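Local structure of lipoxygenase (5EK8) at residues T244-M258 with W572-Y586. The protein is a non-heme iron lipoxygenase, a 9R-lipoxygenase that probably inserts both atoms of molecular oxygen into polyunsaturated fatty acids. Sequence-based numbering, arbitrary orientation.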
loop_
_atom_site.group_PDB
_atom_site.type_symbol
_atom_site.label_atom_id
_atom_site.label_comp_id
_atom_site.label_asym_id
_atom_site.label_seq_id
_atom_site.Cartn_x
_atom_site.Cartn_y
_atom_site.Cartn_z
ATOM N N THR A 244 -26.827 -5.312 13.278
ATOM C CA THR A 244 -25.959 -4.565 12.376
ATOM C C THR A 244 -26.728 -3.640 11.437
ATOM O O THR A 244 -26.130 -2.778 10.800
ATOM C CB THR A 244 -25.064 -5.499 11.526
ATOM O OG1 THR A 244 -25.870 -6.307 10.659
ATOM C CG2 THR A 244 -24.215 -6.381 12.426
ATOM N N ARG A 245 -28.047 -3.803 11.356
ATOM C CA ARG A 245 -28.861 -2.903 10.536
ATOM C C ARG A 245 -29.370 -1.701 11.349
ATOM O O ARG A 245 -30.002 -0.797 10.801
ATOM C CB ARG A 245 -30.048 -3.646 9.913
ATOM C CG ARG A 245 -29.716 -4.984 9.273
ATOM C CD ARG A 245 -28.731 -4.879 8.123
ATOM N NE ARG A 245 -27.620 -5.817 8.301
ATOM C CZ ARG A 245 -27.464 -6.960 7.633
ATOM N NH1 ARG A 245 -28.344 -7.331 6.718
ATOM N NH2 ARG A 245 -26.416 -7.735 7.879
ATOM N N SER A 246 -29.073 -1.684 12.647
ATOM C CA SER A 246 -29.555 -0.629 13.543
ATOM C C SER A 246 -28.803 0.694 13.376
ATOM O O SER A 246 -27.736 0.736 12.773
ATOM C CB SER A 246 -29.455 -1.088 14.997
ATOM O OG SER A 246 -28.102 -1.255 15.378
ATOM N N ASP A 247 -29.371 1.768 13.922
ATOM C CA ASP A 247 -28.774 3.100 13.835
ATOM C C ASP A 247 -27.474 3.218 14.629
ATOM O O ASP A 247 -26.520 3.870 14.186
ATOM C CB ASP A 247 -29.765 4.165 14.318
ATOM C CG ASP A 247 -30.937 4.345 13.372
ATOM O OD1 ASP A 247 -31.905 5.045 13.747
ATOM O OD2 ASP A 247 -30.894 3.777 12.259
ATOM N N GLU A 248 -27.453 2.598 15.805
ATOM C CA GLU A 248 -26.282 2.614 16.674
ATOM C C GLU A 248 -25.067 2.056 15.941
ATOM O O GLU A 248 -23.967 2.624 15.983
ATOM C CB GLU A 248 -26.546 1.805 17.950
ATOM C CG GLU A 248 -27.706 2.312 18.815
ATOM C CD GLU A 248 -29.076 1.995 18.230
ATOM O OE1 GLU A 248 -29.153 1.173 17.293
ATOM O OE2 GLU A 248 -30.074 2.573 18.701
ATOM N N TYR A 249 -25.288 0.943 15.253
ATOM C CA TYR A 249 -24.225 0.270 14.526
ATOM C C TYR A 249 -23.835 1.060 13.282
ATOM O O TYR A 249 -22.662 1.104 12.912
ATOM C CB TYR A 249 -24.644 -1.154 14.146
ATOM C CG TYR A 249 -23.489 -1.984 13.647
ATOM C CD1 TYR A 249 -22.505 -2.432 14.523
ATOM C CD2 TYR A 249 -23.368 -2.306 12.300
ATOM C CE1 TYR A 249 -21.435 -3.177 14.073
ATOM C CE2 TYR A 249 -22.304 -3.051 11.840
ATOM C CZ TYR A 249 -21.336 -3.485 12.728
ATOM O OH TYR A 249 -20.274 -4.233 12.270
ATOM N N PHE A 250 -24.829 1.678 12.645
ATOM C CA PHE A 250 -24.596 2.537 11.490
ATOM C C PHE A 250 -23.614 3.646 11.845
ATOM O O PHE A 250 -22.626 3.873 11.136
ATOM C CB PHE A 250 -25.915 3.131 10.991
ATOM C CG PHE A 250 -25.764 4.061 9.821
ATOM C CD1 PHE A 250 -25.830 5.435 9.997
ATOM C CD2 PHE A 250 -25.567 3.563 8.542
ATOM C CE1 PHE A 250 -25.703 6.294 8.919
ATOM C CE2 PHE A 250 -25.437 4.419 7.460
ATOM C CZ PHE A 250 -25.505 5.785 7.648
ATOM N N VAL A 251 -23.888 4.314 12.961
ATOM C CA VAL A 251 -23.028 5.383 13.455
ATOM C C VAL A 251 -21.649 4.855 13.828
ATOM O O VAL A 251 -20.623 5.427 13.433
ATOM C CB VAL A 251 -23.656 6.080 14.678
ATOM C CG1 VAL A 251 -22.639 6.977 15.366
ATOM C CG2 VAL A 251 -24.881 6.867 14.256
ATOM N N LEU A 252 -21.629 3.760 14.584
ATOM C CA LEU A 252 -20.368 3.154 14.998
ATOM C C LEU A 252 -19.459 2.839 13.809
ATOM O O LEU A 252 -18.253 3.058 13.875
ATOM C CB LEU A 252 -20.622 1.883 15.807
ATOM C CG LEU A 252 -20.988 2.114 17.271
ATOM C CD1 LEU A 252 -21.243 0.798 17.961
ATOM C CD2 LEU A 252 -19.887 2.895 17.981
ATOM N N ARG A 253 -20.039 2.342 12.721
ATOM C CA ARG A 253 -19.237 1.953 11.565
ATOM C C ARG A 253 -18.897 3.148 10.690
ATOM O O ARG A 253 -17.899 3.133 9.968
ATOM C CB ARG A 253 -19.952 0.882 10.743
ATOM C CG ARG A 253 -20.163 -0.418 11.504
ATOM C CD ARG A 253 -18.925 -0.811 12.307
ATOM N NE ARG A 253 -17.860 -1.344 11.462
ATOM C CZ ARG A 253 -16.667 -1.725 11.910
ATOM N NH1 ARG A 253 -15.759 -2.204 11.069
ATOM N NH2 ARG A 253 -16.381 -1.624 13.199
ATOM N N VAL A 254 -19.726 4.184 10.748
ATOM C CA VAL A 254 -19.373 5.437 10.100
ATOM C C VAL A 254 -18.115 5.995 10.758
ATOM O O VAL A 254 -17.199 6.476 10.084
ATOM C CB VAL A 254 -20.519 6.465 10.177
ATOM C CG1 VAL A 254 -19.992 7.880 9.973
ATOM C CG2 VAL A 254 -21.589 6.139 9.146
ATOM N N LEU A 255 -18.069 5.895 12.085
ATOM C CA LEU A 255 -16.942 6.410 12.862
ATOM C C LEU A 255 -15.674 5.569 12.748
ATOM O O LEU A 255 -14.586 6.097 12.512
ATOM C CB LEU A 255 -17.324 6.521 14.339
ATOM C CG LEU A 255 -18.155 7.729 14.766
ATOM C CD1 LEU A 255 -18.474 7.631 16.249
ATOM C CD2 LEU A 255 -17.433 9.037 14.441
ATOM N N ASN A 256 -15.817 4.261 12.917
ATOM C CA ASN A 256 -14.657 3.409 13.136
ATOM C C ASN A 256 -14.500 2.277 12.133
ATOM O O ASN A 256 -13.573 1.475 12.244
ATOM C CB ASN A 256 -14.718 2.833 14.544
ATOM C CG ASN A 256 -14.951 3.901 15.593
ATOM O OD1 ASN A 256 -14.186 4.861 15.695
ATOM N ND2 ASN A 256 -16.024 3.752 16.363
ATOM N N GLY A 257 -15.389 2.232 11.145
ATOM C CA GLY A 257 -15.383 1.172 10.151
ATOM C C GLY A 257 -14.212 1.215 9.185
ATOM O O GLY A 257 -13.273 1.992 9.368
ATOM N N MET A 258 -14.280 0.365 8.159
ATOM C CA MET A 258 -13.250 0.263 7.124
ATOM C C MET A 258 -12.929 1.628 6.543
ATOM O O MET A 258 -11.766 1.980 6.346
ATOM C CB MET A 258 -13.701 -0.683 6.008
ATOM C CG MET A 258 -12.627 -1.002 4.989
ATOM S SD MET A 258 -13.293 -1.278 3.338
ATOM C CE MET A 258 -13.976 0.341 2.980
ATOM N N TRP A 572 -5.806 -1.048 9.550
ATOM C CA TRP A 572 -7.180 -0.728 9.882
ATOM C C TRP A 572 -8.079 -0.835 8.670
ATOM O O TRP A 572 -9.139 -1.455 8.734
ATOM C CB TRP A 572 -7.276 0.675 10.466
ATOM C CG TRP A 572 -8.601 0.956 11.096
ATOM C CD1 TRP A 572 -9.802 1.130 10.461
ATOM C CD2 TRP A 572 -8.858 1.111 12.492
ATOM N NE1 TRP A 572 -10.792 1.383 11.381
ATOM C CE2 TRP A 572 -10.238 1.375 12.635
ATOM C CE3 TRP A 572 -8.056 1.053 13.637
ATOM C CZ2 TRP A 572 -10.831 1.578 13.874
ATOM C CZ3 TRP A 572 -8.646 1.256 14.870
ATOM C CH2 TRP A 572 -10.024 1.512 14.979
ATOM N N VAL A 573 -7.652 -0.242 7.560
ATOM C CA VAL A 573 -8.498 -0.218 6.374
ATOM C C VAL A 573 -8.605 -1.607 5.740
ATOM O O VAL A 573 -9.687 -2.042 5.340
ATOM C CB VAL A 573 -7.978 0.788 5.334
ATOM C CG1 VAL A 573 -8.875 0.791 4.111
ATOM C CG2 VAL A 573 -7.917 2.175 5.941
ATOM N N ASN A 574 -7.481 -2.311 5.676
ATOM C CA ASN A 574 -7.421 -3.612 5.019
ATOM C C ASN A 574 -8.105 -4.721 5.812
ATOM O O ASN A 574 -8.898 -5.483 5.264
ATOM C CB ASN A 574 -5.966 -3.994 4.749
ATOM C CG ASN A 574 -5.838 -5.286 3.984
ATOM O OD1 ASN A 574 -5.945 -5.303 2.757
ATOM N ND2 ASN A 574 -5.599 -6.383 4.702
ATOM N N ASP A 575 -7.808 -4.804 7.104
ATOM C CA ASP A 575 -8.337 -5.886 7.927
ATOM C C ASP A 575 -9.790 -5.647 8.325
ATOM O O ASP A 575 -10.393 -6.473 9.012
ATOM C CB ASP A 575 -7.478 -6.080 9.180
ATOM C CG ASP A 575 -6.043 -6.495 8.858
ATOM O OD1 ASP A 575 -5.746 -6.785 7.677
ATOM O OD2 ASP A 575 -5.215 -6.538 9.797
ATOM N N SER A 576 -10.354 -4.525 7.887
ATOM C CA SER A 576 -11.755 -4.225 8.162
ATOM C C SER A 576 -12.625 -4.538 6.955
ATOM O O SER A 576 -13.838 -4.311 6.973
ATOM C CB SER A 576 -11.934 -2.760 8.558
ATOM O OG SER A 576 -11.228 -2.455 9.748
ATOM N N GLN A 577 -12.000 -5.059 5.905
ATOM C CA GLN A 577 -12.709 -5.326 4.659
ATOM C C GLN A 577 -13.782 -6.406 4.831
ATOM O O GLN A 577 -14.889 -6.276 4.311
ATOM C CB GLN A 577 -11.721 -5.721 3.556
ATOM C CG GLN A 577 -10.976 -4.546 2.944
ATOM C CD GLN A 577 -9.930 -4.974 1.930
ATOM O OE1 GLN A 577 -9.001 -5.715 2.256
ATOM N NE2 GLN A 577 -10.074 -4.508 0.696
ATOM N N SER A 578 -13.467 -7.464 5.569
ATOM C CA SER A 578 -14.463 -8.499 5.832
ATOM C C SER A 578 -15.580 -7.983 6.720
ATOM O O SER A 578 -16.753 -8.267 6.479
ATOM C CB SER A 578 -13.822 -9.723 6.478
ATOM O OG SER A 578 -13.743 -10.782 5.546
ATOM N N ASP A 579 -15.204 -7.219 7.740
ATOM C CA ASP A 579 -16.160 -6.720 8.722
ATOM C C ASP A 579 -17.198 -5.799 8.102
ATOM O O ASP A 579 -18.323 -5.702 8.587
ATOM C CB ASP A 579 -15.436 -5.983 9.849
ATOM C CG ASP A 579 -14.457 -6.866 10.587
ATOM O OD1 ASP A 579 -14.477 -8.093 10.362
ATOM O OD2 ASP A 579 -13.670 -6.335 11.398
ATOM N N GLU A 580 -16.819 -5.121 7.026
ATOM C CA GLU A 580 -17.723 -4.173 6.398
ATOM C C GLU A 580 -18.415 -4.769 5.181
ATOM O O GLU A 580 -19.582 -4.484 4.927
ATOM C CB GLU A 580 -16.976 -2.898 5.997
ATOM C CG GLU A 580 -17.689 -1.628 6.420
ATOM C CD GLU A 580 -17.689 -1.434 7.930
ATOM O OE1 GLU A 580 -16.617 -1.602 8.555
ATOM O OE2 GLU A 580 -18.763 -1.118 8.491
ATOM N N GLY A 581 -17.702 -5.600 4.430
ATOM C CA GLY A 581 -18.208 -6.053 3.148
ATOM C C GLY A 581 -18.262 -7.550 2.928
ATOM O O GLY A 581 -18.484 -7.996 1.803
ATOM N N GLY A 582 -18.066 -8.324 3.992
ATOM C CA GLY A 582 -18.120 -9.773 3.900
ATOM C C GLY A 582 -19.520 -10.315 3.673
ATOM O O GLY A 582 -19.691 -11.396 3.112
ATOM N N GLU A 583 -20.525 -9.559 4.106
ATOM C CA GLU A 583 -21.919 -9.969 3.963
ATOM C C GLU A 583 -22.650 -9.143 2.904
ATOM O O GLU A 583 -22.864 -7.941 3.071
ATOM C CB GLU A 583 -22.645 -9.861 5.302
ATOM C CG GLU A 583 -24.127 -10.169 5.223
ATOM C CD GLU A 583 -24.834 -9.991 6.553
ATOM O OE1 GLU A 583 -24.391 -9.133 7.352
ATOM O OE2 GLU A 583 -25.826 -10.716 6.801
ATOM N N LEU A 584 -23.043 -9.818 1.828
ATOM C CA LEU A 584 -23.634 -9.192 0.648
ATOM C C LEU A 584 -24.907 -8.406 0.936
ATOM O O LEU A 584 -25.118 -7.323 0.381
ATOM C CB LEU A 584 -23.926 -10.260 -0.406
ATOM C CG LEU A 584 -22.708 -11.077 -0.840
ATOM C CD1 LEU A 584 -23.120 -12.453 -1.347
ATOM C CD2 LEU A 584 -21.931 -10.322 -1.907
ATOM N N ALA A 585 -25.758 -8.944 1.803
ATOM C CA ALA A 585 -27.019 -8.279 2.112
ATOM C C ALA A 585 -26.791 -6.931 2.799
ATOM O O ALA A 585 -27.626 -6.025 2.728
ATOM C CB ALA A 585 -27.884 -9.175 2.979
ATOM N N TYR A 586 -25.647 -6.811 3.460
ATOM C CA TYR A 586 -25.353 -5.661 4.302
ATOM C C TYR A 586 -24.546 -4.599 3.563
ATOM O O TYR A 586 -24.675 -3.400 3.833
ATOM C CB TYR A 586 -24.603 -6.126 5.551
ATOM C CG TYR A 586 -24.092 -5.016 6.434
ATOM C CD1 TYR A 586 -24.954 -4.283 7.237
ATOM C CD2 TYR A 586 -22.739 -4.706 6.473
ATOM C CE1 TYR A 586 -24.483 -3.264 8.050
ATOM C CE2 TYR A 586 -22.257 -3.695 7.285
ATOM C CZ TYR A 586 -23.131 -2.980 8.075
ATOM O OH TYR A 586 -22.651 -1.966 8.876
#
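Arg253 and Glu580 meet across this contact as a side-on ion pair, a worked example of how one carboxylate can tie a side chain and a backbone together. The guanidinium and carboxylate planes lie only 8° apart: Arg253 NE reaches Glu580 OE2 at 3.1 Å and Arg253 NH1 reaches Glu580 OE1 at 2.7 Å, each oxygen offering its syn lone pair. Glu580 OE1 takes a second donor from above the carboxylate plane, Met258 N at 3.1 Å, just beyond the end of helix 247-256. An alanine in place of Glu580 would probably leave Arg253 and Met258 N without their shared acceptor, with Asp579 only a more distant charge. Packing is close around the buried Met258. With CG anti to its backbone N (chi1 -172°) and the chain then bent, Met258 lays CB against Ser576 CB (3.7 Å) and SD near Gln577 CG, while Leu351 of helix 337-377 adjoins it. The Trp572 indole N-H is shared by two carbonyls near its ring plane, Asn256 O at 2.9 Å and Gly257 O at 3.3 Å, both approached from above the carbonyl planes.

Looser are the partly exposed Arg245, Glu583 and Ala585. Arg245 runs past the rim of the Tyr586 ring, with Tyr586 CB over one guanidinium face. Its NH2 forms a salt bridge with Glu583 OE1, the guanidinium and carboxylate planes 72° apart, and its NH1 another with Glu599. Tyr586 and Tyr249 remain buried, Tyr586 OH at the ring edge 3.2 Å from Tyr249 CE2.

The C-terminal end of helix 247-256, with Gly257 and Met258, thus packs against the helix break carrying Asn574 of the iron site; through Gln577, which touches the iron ligand His359, Met258 links this outer helix to the second shell of the non-heme iron centre in the helical lipoxygenase fold.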